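Local coordinates for Glyoxalase/Bleomycin resistance protein (Bacillus cereus ATCC 14579, PDB 1XQA) that is of unknown function but binds magnesium and, as a member of the glyoxalase/bleomycin resistance superfamily, possibly works as a metal-dependent glyoxalase, at residues N8-A12 against G53-Y58; F20-Y24 against R80-F86; F62-Q68 against F107-C113; V74-N78 against A96-Y100. All coordinates share one frame; numbering follows the deposited sequence.

Two four-stranded mixed sheets, with helices 14-25 and 71-83 packed against them, give the fold that these contacts sample. Interaction 1 lies at strand 6-11, an outermost strand of one sheet. Interactions 3 and 4 belong to the other, where strands 107-112 and 97-103 are neighbours; the centres of interactions 3 and 4 are about 9 Å apart. Interaction 2 joins the two helices and shares helix 71-83 with interaction 4. Along the chain interaction 1 closes before interaction 3 opens, and interaction 4 is nested inside interaction 3. The centres of interactions 1 and 4 are about 25 Å apart. Interaction 3 holds the magnesium site and touches the other three contacts, and so links the metal site to the rest of the fold.

Interaction 1 (N8-A12 against G53-Y58)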
loop_
_atom_site.group_PDB
_atom_site.type_symbol
_atom_site.label_atom_id
_atom_site.label_comp_id
_atom_site.label_asym_id
_atom_site.label_seq_id
_atom_site.Cartn_x
_atom_site.Cartn_y
_atom_site.Cartn_z
ATOM N N ASN A 8 7.721 16.201 -10.458
ATOM C CA ASN A 8 6.292 16.492 -10.486
ATOM C C ASN A 8 5.716 15.770 -11.690
ATOM O O ASN A 8 6.011 16.110 -12.843
ATOM C CB ASN A 8 6.011 17.988 -10.571
ATOM C CG ASN A 8 4.538 18.310 -10.400
ATOM O OD1 ASN A 8 3.889 18.827 -11.319
ATOM N ND2 ASN A 8 3.995 18.000 -9.225
ATOM N N LEU A 9 4.948 14.730 -11.398
ATOM C CA LEU A 9 4.395 13.856 -12.407
ATOM C C LEU A 9 2.940 14.178 -12.614
ATOM O O LEU A 9 2.115 13.946 -11.720
ATOM C CB LEU A 9 4.537 12.416 -11.933
ATOM C CG LEU A 9 4.284 11.309 -12.931
ATOM C CD1 LEU A 9 5.310 11.335 -14.073
ATOM C CD2 LEU A 9 4.382 10.008 -12.166
ATOM N N THR A 10 2.627 14.764 -13.768
ATOM C CA THR A 10 1.248 15.060 -14.128
ATOM C C THR A 10 0.531 13.734 -14.394
ATOM O O THR A 10 1.061 12.859 -15.104
ATOM C CB THR A 10 1.173 15.956 -15.364
ATOM O OG1 THR A 10 2.130 17.025 -15.255
ATOM C CG2 THR A 10 -0.234 16.558 -15.505
ATOM N N VAL A 11 -0.653 13.574 -13.795
ATOM C CA VAL A 11 -1.458 12.370 -13.983
ATOM C C VAL A 11 -2.941 12.654 -14.262
ATOM O O VAL A 11 -3.473 13.737 -13.956
ATOM C CB VAL A 11 -1.330 11.380 -12.791
ATOM C CG1 VAL A 11 0.108 10.889 -12.635
ATOM C CG2 VAL A 11 -1.821 12.039 -11.502
ATOM N N ALA A 12 -3.598 11.659 -14.846
ATOM C CA ALA A 12 -5.021 11.717 -15.142
ATOM C C ALA A 12 -5.859 11.601 -13.876
ATOM O O ALA A 12 -6.965 12.112 -13.808
ATOM C CB ALA A 12 -5.405 10.603 -16.122
ATOM N N GLY A 53 -3.853 16.589 -14.190
ATOM C CA GLY A 53 -3.790 17.367 -15.419
ATOM C C GLY A 53 -4.860 16.929 -16.389
ATOM O O GLY A 53 -5.489 15.878 -16.215
ATOM N N LYS A 54 -5.062 17.741 -17.420
ATOM C CA LYS A 54 -6.007 17.396 -18.470
ATOM C C LYS A 54 -5.260 16.865 -19.672
ATOM O O LYS A 54 -4.178 17.356 -20.012
ATOM C CB LYS A 54 -6.876 18.597 -18.864
ATOM C CG LYS A 54 -7.991 18.892 -17.860
ATOM C CD LYS A 54 -8.727 17.611 -17.472
ATOM C CE LYS A 54 -9.218 17.667 -16.032
ATOM N NZ LYS A 54 -8.901 16.388 -15.340
ATOM N N GLU A 55 -5.847 15.846 -20.292
ATOM C CA GLU A 55 -5.315 15.249 -21.504
ATOM C C GLU A 55 -3.848 14.866 -21.372
ATOM O O GLU A 55 -2.981 15.276 -22.159
ATOM C CB GLU A 55 -5.499 16.207 -22.651
ATOM C CG GLU A 55 -5.901 15.517 -23.878
ATOM C CD GLU A 55 -5.994 16.474 -24.999
ATOM O OE1 GLU A 55 -5.103 16.412 -25.874
ATOM O OE2 GLU A 55 -6.926 17.310 -24.977
ATOM N N VAL A 56 -3.590 14.055 -20.364
ATOM C CA VAL A 56 -2.242 13.698 -19.998
ATOM C C VAL A 56 -1.676 12.618 -20.917
ATOM O O VAL A 56 -2.238 11.527 -21.033
ATOM C CB VAL A 56 -2.201 13.216 -18.537
ATOM C CG1 VAL A 56 -0.843 12.619 -18.220
ATOM C CG2 VAL A 56 -2.525 14.384 -17.598
ATOM N N GLN A 57 -0.567 12.936 -21.579
ATOM C CA GLN A 57 0.135 11.965 -22.403
ATOM C C GLN A 57 1.649 12.123 -22.282
ATOM O O GLN A 57 2.164 13.234 -22.283
ATOM C CB GLN A 57 -0.305 12.037 -23.873
ATOM C CG GLN A 57 -0.088 10.703 -24.607
ATOM C CD GLN A 57 -0.276 9.485 -23.678
ATOM O OE1 GLN A 57 0.703 8.914 -23.164
ATOM N NE2 GLN A 57 -1.540 9.109 -23.431
ATOM N N TYR A 58 2.350 11.001 -22.131
ATOM C CA TYR A 58 3.814 11.018 -22.076
ATOM C C TYR A 58 4.429 10.427 -23.341
ATOM O O TYR A 58 3.794 9.612 -24.009
ATOM C CB TYR A 58 4.304 10.259 -20.839
ATOM C CG TYR A 58 4.079 11.029 -19.575
ATOM C CD1 TYR A 58 5.033 11.952 -19.127
ATOM C CD2 TYR A 58 2.903 10.862 -18.835
ATOM C CE1 TYR A 58 4.822 12.666 -17.966
ATOM C CE2 TYR A 58 2.685 11.574 -17.672
ATOM C CZ TYR A 58 3.644 12.482 -17.252
ATOM O OH TYR A 58 3.450 13.210 -16.108
HETATM O O HOH W 1 -7.696 13.604 -16.034
#
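Gly53 follows directly on strand 47-52 and runs beside Thr10 with their CA atoms 5.7 Å apart. Its N donates to Val11 O at 2.9 Å with an angle of 153° at the hydrogen, adding one more rung at the end of the pairing between strands 6-11 and 47-52. Beyond Gly53 the backbone turns at Glu55 and comes back along strand 6-11, which brings Val56 and Tyr58 against it. Because Gly53 has no side chain, Thr10 CG2 settles on Gly53 CA at 3.6 Å. The first torsion of Thr10 (chi1 -45°) puts OG1 beside the backbone N and leaves this methyl to meet both Gly53 and Val56, whose CG2 lies 3.8 Å from Thr10 CG2. The other Val56 methyl, CG1, approaches the carbonyl Thr10 O at 3.7 Å. That oxygen is also gripped by the Tyr58 hydroxyl: OH donates to Thr10 O at 2.6 Å, in the carbonyl plane and on a lone pair, with the oxygen at the edge of the ring. Leu9 CD1 comes obliquely to the same end of the ring, 3.8 Å from Tyr58 CZ. Water 1 bridges Ala12 O and Gly53 O and accepts from Lys54 NZ. Tyr58 also stacks on Phe62 and, like Leu9, touches Phe107. Here an outer strand, flanked by the loop that returns from its neighbour 47-52, meets strand 107-112 of the second sheet, as suits the paired modules of the vicinal oxygen chelate fold.

Interaction 2 (F20-Y24 against R80-F86)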
loop_
_atom_site.group_PDB
_atom_site.type_symbol
_atom_site.label_atom_id
_atom_site.label_comp_id
_atom_site.label_asym_id
_atom_site.label_seq_id
_atom_site.Cartn_x
_atom_site.Cartn_y
_atom_site.Cartn_z
ATOM N N PHE A 20 -1.965 3.021 -6.146
ATOM C CA PHE A 20 -1.101 2.068 -6.850
ATOM C C PHE A 20 0.340 2.150 -6.322
ATOM O O PHE A 20 0.968 1.126 -6.024
ATOM C CB PHE A 20 -1.115 2.367 -8.354
ATOM C CG PHE A 20 -0.340 1.380 -9.181
ATOM C CD1 PHE A 20 -0.887 0.129 -9.476
ATOM C CD2 PHE A 20 0.933 1.709 -9.689
ATOM C CE1 PHE A 20 -0.187 -0.784 -10.267
ATOM C CE2 PHE A 20 1.644 0.792 -10.484
ATOM C CZ PHE A 20 1.073 -0.463 -10.766
ATOM N N LEU A 21 0.846 3.380 -6.170
ATOM C CA LEU A 21 2.220 3.584 -5.687
ATOM C C LEU A 21 2.387 3.135 -4.237
ATOM O O LEU A 21 3.434 2.578 -3.861
ATOM C CB LEU A 21 2.651 5.043 -5.882
ATOM C CG LEU A 21 2.871 5.457 -7.333
ATOM C CD1 LEU A 21 2.880 6.996 -7.430
ATOM C CD2 LEU A 21 4.147 4.823 -7.939
ATOM N N GLU A 22 1.349 3.350 -3.433
ATOM C CA GLU A 22 1.331 2.842 -2.055
ATOM C C GLU A 22 1.334 1.331 -1.995
ATOM O O GLU A 22 2.156 0.740 -1.304
ATOM C CB GLU A 22 0.131 3.389 -1.286
ATOM C CG GLU A 22 0.285 4.869 -1.009
ATOM C CD GLU A 22 -0.989 5.534 -0.538
ATOM O OE1 GLU A 22 -2.075 4.925 -0.634
ATOM O OE2 GLU A 22 -0.898 6.692 -0.102
ATOM N N LYS A 23 0.428 0.707 -2.737
ATOM C CA LYS A 23 0.272 -0.740 -2.682
ATOM C C LYS A 23 1.489 -1.502 -3.198
ATOM O O LYS A 23 1.993 -2.409 -2.519
ATOM C CB LYS A 23 -0.967 -1.163 -3.468
ATOM C CG LYS A 23 -1.300 -2.649 -3.284
ATOM C CD LYS A 23 -2.616 -2.994 -3.897
ATOM C CE LYS A 23 -2.879 -4.474 -3.721
ATOM N NZ LYS A 23 -4.294 -4.832 -4.068
ATOM N N TYR A 24 1.969 -1.130 -4.382
ATOM C CA TYR A 24 3.008 -1.925 -5.060
ATOM C C TYR A 24 4.447 -1.442 -4.834
ATOM O O TYR A 24 5.402 -2.228 -4.938
ATOM C CB TYR A 24 2.685 -2.060 -6.558
ATOM C CG TYR A 24 1.393 -2.807 -6.766
ATOM C CD1 TYR A 24 1.343 -4.201 -6.619
ATOM C CD2 TYR A 24 0.208 -2.129 -7.040
ATOM C CE1 TYR A 24 0.147 -4.889 -6.759
ATOM C CE2 TYR A 24 -1.002 -2.822 -7.195
ATOM C CZ TYR A 24 -1.014 -4.200 -7.053
ATOM O OH TYR A 24 -2.207 -4.867 -7.198
ATOM N N ARG A 80 2.530 -10.332 -8.473
ATOM C CA ARG A 80 1.416 -9.714 -7.766
ATOM C C ARG A 80 0.613 -8.787 -8.662
ATOM O O ARG A 80 -0.615 -8.778 -8.596
ATOM C CB ARG A 80 1.892 -9.001 -6.503
ATOM C CG ARG A 80 2.391 -9.985 -5.458
ATOM C CD ARG A 80 2.954 -9.331 -4.216
ATOM N NE ARG A 80 3.473 -10.382 -3.325
ATOM C CZ ARG A 80 3.878 -10.179 -2.077
ATOM N NH1 ARG A 80 3.838 -8.959 -1.536
ATOM N NH2 ARG A 80 4.319 -11.199 -1.364
ATOM N N LEU A 81 1.302 -8.034 -9.509
ATOM C CA LEU A 81 0.614 -7.160 -10.482
ATOM C C LEU A 81 -0.263 -7.992 -11.423
ATOM O O LEU A 81 -1.429 -7.672 -11.626
ATOM C CB LEU A 81 1.617 -6.317 -11.272
ATOM C CG LEU A 81 2.245 -5.142 -10.518
ATOM C CD1 LEU A 81 3.410 -4.554 -11.324
ATOM C CD2 LEU A 81 1.200 -4.066 -10.203
ATOM N N LYS A 82 0.298 -9.081 -11.959
ATOM C CA LYS A 82 -0.433 -10.007 -12.830
ATOM C C LYS A 82 -1.684 -10.568 -12.146
ATOM O O LYS A 82 -2.785 -10.519 -12.709
ATOM C CB LYS A 82 0.483 -11.158 -13.266
ATOM C CG LYS A 82 -0.124 -12.068 -14.341
ATOM C CD LYS A 82 0.878 -13.117 -14.802
ATOM C CE LYS A 82 0.287 -13.982 -15.903
ATOM N NZ LYS A 82 1.018 -15.284 -16.000
ATOM N N GLU A 83 -1.515 -11.101 -10.933
ATOM C CA GLU A 83 -2.638 -11.646 -10.160
ATOM C C GLU A 83 -3.697 -10.620 -9.842
ATOM O O GLU A 83 -4.860 -10.963 -9.667
ATOM C CB GLU A 83 -2.162 -12.217 -8.838
ATOM C CG GLU A 83 -1.284 -13.413 -8.996
ATOM C CD GLU A 83 -0.700 -13.868 -7.684
ATOM O OE1 GLU A 83 -0.817 -13.140 -6.674
ATOM O OE2 GLU A 83 -0.112 -14.957 -7.678
ATOM N N ASP A 84 -3.285 -9.370 -9.746
ATOM C CA ASP A 84 -4.187 -8.292 -9.391
ATOM C C ASP A 84 -4.792 -7.610 -10.622
ATOM O O ASP A 84 -5.491 -6.603 -10.499
ATOM C CB ASP A 84 -3.477 -7.275 -8.494
ATOM C CG ASP A 84 -3.134 -7.832 -7.124
ATOM O OD1 ASP A 84 -3.540 -8.983 -6.793
ATOM O OD2 ASP A 84 -2.449 -7.112 -6.365
ATOM N N GLY A 85 -4.528 -8.160 -11.805
ATOM C CA GLY A 85 -5.237 -7.733 -13.013
ATOM C C GLY A 85 -4.537 -6.712 -13.877
ATOM O O GLY A 85 -5.143 -6.166 -14.806
ATOM N N PHE A 86 -3.266 -6.440 -13.578
ATOM C CA PHE A 86 -2.459 -5.580 -14.431
ATOM C C PHE A 86 -1.766 -6.418 -15.503
ATOM O O PHE A 86 -1.333 -7.545 -15.264
ATOM C CB PHE A 86 -1.459 -4.756 -13.622
ATOM C CG PHE A 86 -2.112 -3.817 -12.643
ATOM C CD1 PHE A 86 -2.475 -2.532 -13.027
ATOM C CD2 PHE A 86 -2.403 -4.234 -11.359
ATOM C CE1 PHE A 86 -3.113 -1.658 -12.122
ATOM C CE2 PHE A 86 -3.030 -3.383 -10.443
ATOM C CZ PHE A 86 -3.387 -2.089 -10.828
#
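Leu81 drives its CD2 methyl into the hollow between Phe20 and Tyr24. Leu81 CD2 stands 3.5 Å from the centroid of the Tyr24 ring and 8° off the normal, a centred CH-pi contact; Lys23 CG, of the same helix as Tyr24, lies over the opposite face, offset toward the rim. Leu81 CD2 is also 3.6 Å from Phe20 CE1. Phe20 in turn acts as a wedge: with its CG anti to the backbone N (chi1 -176°), the ring reaches across and presses its edge onto the face of Phe86. The centroids of Phe20 and Phe86 are 5.0 Å apart and their planes meet at 60°, an edge-to-face pair in which Phe20 CE1 comes within 3.5 Å of Phe86 CZ. Tyr24 CE2 and Phe86 CE2, at 3.9 Å, close the cluster on its third side. The Tyr24 hydroxyl donates to Asp84 OD2, which lies at the ring edge; the modelled O-O length is very short and should be read with caution. Asp84 OD1 turns to Lys76 and Arg80 of the second subunit, and Arg80 to Glu83 of that subunit, so the polar rim is part of the dimer interface. On the sheet side, Phe20 touches Ala103, and Leu81 touches Phe99 and Val101, of strand 97-103. Helix 71-83 ends in a Schellman motif, with Phe86 N bonded to Leu81 O, Gly85 N to Lys82 O and Gly85 at positive phi, and this turn delivers Phe86 to the aromatic cluster between the two helices.

Interaction 3 (F62-Q68 against F107-C113); sequences FHVGFPQ and FTIEVMC. With MG (magnesium ion), chain C.
His63 meets Glu110 edge-on: Glu110 OE1 lies near the imidazole plane, 3.4 Å from His63 CD2, with the carboxylate turned 78° to the ring. The rotation of His63 (chi1 52°) carries its CG between the backbone N and the carbonyl carbon, and NE2 binds the magnesium ion at 2.2 Å. Glu110 belongs to the same metal site, although its OE1 remains 2.9 Å from the magnesium ion; metal-bound water 3 gives a weak hydrogen bond to OE2, and water 4 is a further ligand. Tyr100 packs edge-to-face with His63. Phe66 has Glu110 O near its plane at the ring edge, while Ile109 CG2 comes obliquely to its CD2 at 3.6 Å. The edge of Phe62 faces Phe107 CB. Between these groups the backbones run parallel: Val64 N donates to Thr108 O, Glu110 N to Val64 O at 2.8 Å, and Phe66 N to Glu110 O at 2.9 Å, nearly along the C=O axis. Further along, Gln68 N donates to Met112 O at 2.7 Å, and Gln68 NE2 folds back to Phe66 O. The selenomethionine Met112 lies alongside Pro67, its CE 4.0 Å from Pro67 CD. Strand 64-67 is outermost within the chain, and strand 107-112 also pairs with 97-103. Phe66, Ile109 and Val111 form the face that packs on Leu21 and Phe25 of helix 14-25 and Ile77 of helix 71-83.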
loop_
_atom_site.group_PDB
_atom_site.type_symbol
_atom_site.label_atom_id
_atom_site.label_comp_id
_atom_site.label_asym_id
_atom_site.label_seq_id
_atom_site.Cartn_x
_atom_site.Cartn_y
_atom_site.Cartn_z
ATOM N N PHE A 62 8.990 7.264 -22.250
ATOM C CA PHE A 62 9.133 7.830 -20.903
ATOM C C PHE A 62 8.792 6.778 -19.848
ATOM O O PHE A 62 7.806 6.054 -19.986
ATOM C CB PHE A 62 8.266 9.085 -20.696
ATOM C CG PHE A 62 8.232 9.564 -19.256
ATOM C CD1 PHE A 62 9.270 10.337 -18.744
ATOM C CD2 PHE A 62 7.170 9.216 -18.410
ATOM C CE1 PHE A 62 9.259 10.766 -17.416
ATOM C CE2 PHE A 62 7.143 9.638 -17.064
ATOM C CZ PHE A 62 8.185 10.414 -16.568
ATOM N N HIS A 63 9.609 6.676 -18.803
ATOM C CA HIS A 63 9.241 5.844 -17.652
ATOM C C HIS A 63 9.961 6.252 -16.372
ATOM O O HIS A 63 10.984 6.949 -16.409
ATOM C CB HIS A 63 9.398 4.328 -17.928
ATOM C CG HIS A 63 10.737 3.926 -18.474
ATOM N ND1 HIS A 63 10.974 3.797 -19.824
ATOM C CD2 HIS A 63 11.891 3.581 -17.856
ATOM C CE1 HIS A 63 12.222 3.406 -20.017
ATOM N NE2 HIS A 63 12.800 3.267 -18.838
ATOM N N VAL A 64 9.391 5.818 -15.256
ATOM C CA VAL A 64 9.964 6.000 -13.929
ATOM C C VAL A 64 10.402 4.647 -13.388
ATOM O O VAL A 64 9.606 3.700 -13.378
ATOM C CB VAL A 64 8.919 6.619 -12.964
ATOM C CG1 VAL A 64 9.553 6.897 -11.610
ATOM C CG2 VAL A 64 8.374 7.912 -13.550
ATOM N N GLY A 65 11.644 4.556 -12.916
ATOM C CA GLY A 65 12.204 3.264 -12.530
ATOM C C GLY A 65 12.387 3.049 -11.033
ATOM O O GLY A 65 12.886 3.932 -10.323
ATOM N N PHE A 66 11.990 1.858 -10.583
ATOM C CA PHE A 66 12.069 1.435 -9.179
ATOM C C PHE A 66 12.961 0.207 -9.061
ATOM O O PHE A 66 12.470 -0.925 -9.170
ATOM C CB PHE A 66 10.677 1.054 -8.657
ATOM C CG PHE A 66 9.757 2.213 -8.495
ATOM C CD1 PHE A 66 9.533 2.756 -7.242
ATOM C CD2 PHE A 66 9.106 2.749 -9.592
ATOM C CE1 PHE A 66 8.666 3.815 -7.076
ATOM C CE2 PHE A 66 8.247 3.822 -9.449
ATOM C CZ PHE A 66 8.025 4.354 -8.170
ATOM N N PRO A 67 14.273 0.409 -8.845
ATOM C CA PRO A 67 15.196 -0.717 -8.751
ATOM C C PRO A 67 14.929 -1.588 -7.534
ATOM O O PRO A 67 14.476 -1.096 -6.501
ATOM C CB PRO A 67 16.574 -0.044 -8.624
ATOM C CG PRO A 67 16.283 1.309 -8.124
ATOM C CD PRO A 67 14.975 1.695 -8.723
ATOM N N GLN A 68 15.225 -2.877 -7.665
ATOM C CA GLN A 68 14.979 -3.835 -6.594
ATOM C C GLN A 68 16.280 -4.450 -6.115
ATOM O O GLN A 68 17.281 -4.429 -6.827
ATOM C CB GLN A 68 14.025 -4.944 -7.061
ATOM C CG GLN A 68 12.678 -4.429 -7.549
ATOM C CD GLN A 68 11.918 -3.672 -6.480
ATOM O OE1 GLN A 68 11.792 -4.134 -5.345
ATOM N NE2 GLN A 68 11.406 -2.503 -6.835
ATOM N N PHE A 107 1.050 6.771 -16.838
ATOM C CA PHE A 107 2.495 6.752 -17.080
ATOM C C PHE A 107 3.031 5.339 -16.878
ATOM O O PHE A 107 2.386 4.509 -16.226
ATOM C CB PHE A 107 3.220 7.737 -16.150
ATOM C CG PHE A 107 3.115 7.380 -14.704
ATOM C CD1 PHE A 107 4.162 6.726 -14.057
ATOM C CD2 PHE A 107 1.955 7.669 -13.984
ATOM C CE1 PHE A 107 4.058 6.378 -12.716
ATOM C CE2 PHE A 107 1.842 7.323 -12.651
ATOM C CZ PHE A 107 2.906 6.668 -12.009
ATOM N N THR A 108 4.209 5.074 -17.431
ATOM C CA THR A 108 4.819 3.749 -17.393
ATOM C C THR A 108 5.849 3.706 -16.280
ATOM O O THR A 108 6.617 4.664 -16.101
ATOM C CB THR A 108 5.491 3.448 -18.737
ATOM O OG1 THR A 108 4.478 3.484 -19.751
ATOM C CG2 THR A 108 6.190 2.075 -18.736
ATOM N N ILE A 109 5.869 2.586 -15.552
ATOM C CA ILE A 109 6.837 2.342 -14.517
ATOM C C ILE A 109 7.731 1.177 -14.942
ATOM O O ILE A 109 7.272 0.195 -15.526
ATOM C CB ILE A 109 6.131 1.995 -13.174
ATOM C CG1 ILE A 109 5.570 3.273 -12.532
ATOM C CG2 ILE A 109 7.092 1.273 -12.218
ATOM C CD1 ILE A 109 4.683 3.030 -11.303
ATOM N N GLU A 110 9.014 1.317 -14.670
ATOM C CA GLU A 110 9.968 0.233 -14.873
ATOM C C GLU A 110 10.348 -0.406 -13.534
ATOM O O GLU A 110 10.590 0.289 -12.543
ATOM C CB GLU A 110 11.213 0.829 -15.536
ATOM C CG GLU A 110 12.372 -0.108 -15.690
ATOM C CD GLU A 110 13.667 0.648 -15.943
ATOM O OE1 GLU A 110 13.738 1.838 -15.579
ATOM O OE2 GLU A 110 14.612 0.049 -16.486
ATOM N N VAL A 111 10.450 -1.737 -13.517
ATOM C CA VAL A 111 10.834 -2.450 -12.312
ATOM C C VAL A 111 12.006 -3.322 -12.720
ATOM O O VAL A 111 11.903 -4.054 -13.686
ATOM C CB VAL A 111 9.667 -3.319 -11.757
ATOM C CG1 VAL A 111 10.089 -4.057 -10.471
ATOM C CG2 VAL A 111 8.395 -2.462 -11.534
HETATM N N MSE A 112 13.129 -3.206 -12.017
HETATM C CA MSE A 112 14.346 -3.894 -12.448
HETATM C C MSE A 112 15.316 -4.214 -11.328
HETATM O O MSE A 112 15.231 -3.651 -10.236
HETATM C CB MSE A 112 15.067 -3.069 -13.532
HETATM C CG MSE A 112 15.770 -1.824 -13.020
HETATM SE SE MSE A 112 14.581 -0.405 -12.413
HETATM C CE MSE A 112 15.866 1.073 -12.530
ATOM N N CYS A 113 16.219 -5.142 -11.621
ATOM C CA CYS A 113 17.389 -5.411 -10.793
ATOM C C CYS A 113 18.606 -5.610 -11.696
ATOM O O CYS A 113 18.540 -6.329 -12.695
ATOM C CB CYS A 113 17.160 -6.652 -9.932
ATOM S SG CYS A 113 18.574 -7.056 -8.899
ATOM O OXT CYS A 113 19.688 -5.059 -11.465
HETATM MG MG MG C . 14.807 2.681 -18.102
HETATM O O HOH W 2 4.991 6.970 -19.592
HETATM O O HOH W 3 14.451 0.931 -19.229
HETATM O O HOH W 4 15.987 3.806 -19.942
#

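Interaction 4 (V74-N78 against A96-Y100); sequences VDKIN and AYTFY
Val74, Asp75 and Asn78 of helix 71-83 pack onto Tyr97 and Phe99 in a helix-on-sheet contact of the vicinal oxygen chelate fold, on the sheet that carries the magnesium site. The axes of segments 74-78 and 97-100 approach to 9.6 Å, at an angle of 18°. Phe99 makes the largest contribution to the interface. Asn78 ND2 stands 3.3 Å above the plane of the Phe99 ring, over its centre, with the amide turned 79° to the ring; Asn78 CB adds a CH-pi contact, and ND2 is hydrogen-bonded to Glu89 O. Round the rim of that ring, Val74 CG1 comes within 3.7 Å of Phe99 CD2 and Ile77 CG2 within 4.1 Å of Phe99 CZ. Val74 CB also comes within 3.9 Å of Tyr97 CD2, obliquely to the ring. The far end of the Tyr97 ring reaches Asp75, where its OH donates to the syn lone pair of Asp75 OD1 at 2.5 Å, the carboxylate 77° from the ring plane.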
loop_
_atom_site.group_PDB
_atom_site.type_symbol
_atom_site.label_atom_id
_atom_site.label_comp_id
_atom_site.label_asym_id
_atom_site.label_seq_id
_atom_site.Cartn_x
_atom_site.Cartn_y
_atom_site.Cartn_z
ATOM N N VAL A 74 11.911 -8.611 -8.086
ATOM C CA VAL A 74 11.328 -8.219 -9.365
ATOM C C VAL A 74 10.206 -9.187 -9.726
ATOM O O VAL A 74 9.110 -8.753 -10.104
ATOM C CB VAL A 74 12.389 -8.121 -10.516
ATOM C CG1 VAL A 74 11.724 -7.765 -11.860
ATOM C CG2 VAL A 74 13.465 -7.080 -10.156
ATOM N N ASP A 75 10.486 -10.484 -9.608
ATOM C CA ASP A 75 9.512 -11.535 -9.899
ATOM C C ASP A 75 8.247 -11.384 -9.049
ATOM O O ASP A 75 7.131 -11.570 -9.550
ATOM C CB ASP A 75 10.127 -12.927 -9.662
ATOM C CG ASP A 75 11.035 -13.379 -10.792
ATOM O OD1 ASP A 75 10.982 -12.783 -11.883
ATOM O OD2 ASP A 75 11.803 -14.359 -10.590
ATOM N N LYS A 76 8.439 -11.075 -7.765
ATOM C CA LYS A 76 7.334 -10.966 -6.825
ATOM C C LYS A 76 6.378 -9.832 -7.225
ATOM O O LYS A 76 5.171 -10.055 -7.286
ATOM C CB LYS A 76 7.856 -10.790 -5.397
ATOM C CG LYS A 76 6.906 -11.301 -4.329
ATOM C CD LYS A 76 7.662 -11.728 -3.059
ATOM C CE LYS A 76 7.668 -10.598 -2.034
ATOM N NZ LYS A 76 8.301 -10.962 -0.719
ATOM N N ILE A 77 6.916 -8.640 -7.506
ATOM C CA ILE A 77 6.074 -7.503 -7.921
ATOM C C ILE A 77 5.334 -7.811 -9.232
ATOM O O ILE A 77 4.141 -7.505 -9.389
ATOM C CB ILE A 77 6.882 -6.178 -8.057
ATOM C CG1 ILE A 77 7.523 -5.780 -6.719
ATOM C CG2 ILE A 77 5.960 -5.025 -8.524
ATOM C CD1 ILE A 77 8.535 -4.620 -6.847
ATOM N N ASN A 78 6.063 -8.383 -10.188
ATOM C CA ASN A 78 5.476 -8.868 -11.442
ATOM C C ASN A 78 4.302 -9.828 -11.209
ATOM O O ASN A 78 3.219 -9.643 -11.753
ATOM C CB ASN A 78 6.572 -9.598 -12.240
ATOM C CG ASN A 78 6.143 -9.919 -13.652
ATOM O OD1 ASN A 78 5.704 -11.036 -13.937
ATOM N ND2 ASN A 78 6.252 -8.937 -14.545
ATOM N N ALA A 96 19.588 -5.031 -17.440
ATOM C CA ALA A 96 19.081 -5.414 -16.140
ATOM C C ALA A 96 17.911 -6.386 -16.326
ATOM O O ALA A 96 17.384 -6.536 -17.433
ATOM C CB ALA A 96 18.632 -4.179 -15.377
ATOM N N TYR A 97 17.515 -7.048 -15.248
ATOM C CA TYR A 97 16.348 -7.910 -15.270
ATOM C C TYR A 97 15.151 -6.983 -15.014
ATOM O O TYR A 97 15.014 -6.444 -13.919
ATOM C CB TYR A 97 16.512 -8.980 -14.193
ATOM C CG TYR A 97 15.450 -10.044 -14.106
ATOM C CD1 TYR A 97 15.270 -10.966 -15.133
ATOM C CD2 TYR A 97 14.651 -10.159 -12.968
ATOM C CE1 TYR A 97 14.314 -11.966 -15.040
ATOM C CE2 TYR A 97 13.697 -11.157 -12.860
ATOM C CZ TYR A 97 13.530 -12.056 -13.904
ATOM O OH TYR A 97 12.590 -13.048 -13.818
ATOM N N THR A 98 14.320 -6.797 -16.047
ATOM C CA THR A 98 13.392 -5.653 -16.146
ATOM C C THR A 98 12.005 -6.019 -16.679
ATOM O O THR A 98 11.870 -6.834 -17.590
ATOM C CB THR A 98 13.945 -4.593 -17.141
ATOM O OG1 THR A 98 15.342 -4.385 -16.907
ATOM C CG2 THR A 98 13.210 -3.266 -17.012
ATOM N N PHE A 99 10.971 -5.379 -16.138
ATOM C CA PHE A 99 9.695 -5.342 -16.831
ATOM C C PHE A 99 9.077 -3.967 -16.678
ATOM O O PHE A 99 9.534 -3.154 -15.864
ATOM C CB PHE A 99 8.739 -6.427 -16.339
ATOM C CG PHE A 99 8.175 -6.182 -14.957
ATOM C CD1 PHE A 99 6.968 -5.510 -14.794
ATOM C CD2 PHE A 99 8.839 -6.658 -13.831
ATOM C CE1 PHE A 99 6.435 -5.295 -13.535
ATOM C CE2 PHE A 99 8.309 -6.453 -12.555
ATOM C CZ PHE A 99 7.114 -5.777 -12.410
ATOM N N TYR A 100 8.046 -3.721 -17.470
ATOM C CA TYR A 100 7.344 -2.457 -17.423
ATOM C C TYR A 100 5.867 -2.694 -17.107
ATOM O O TYR A 100 5.318 -3.763 -17.405
ATOM C CB TYR A 100 7.491 -1.701 -18.739
ATOM C CG TYR A 100 8.929 -1.460 -19.119
ATOM C CD1 TYR A 100 9.581 -0.302 -18.732
ATOM C CD2 TYR A 100 9.657 -2.433 -19.813
ATOM C CE1 TYR A 100 10.912 -0.085 -19.060
ATOM C CE2 TYR A 100 10.994 -2.238 -20.138
ATOM C CZ TYR A 100 11.613 -1.062 -19.756
ATOM O OH TYR A 100 12.937 -0.851 -20.087
#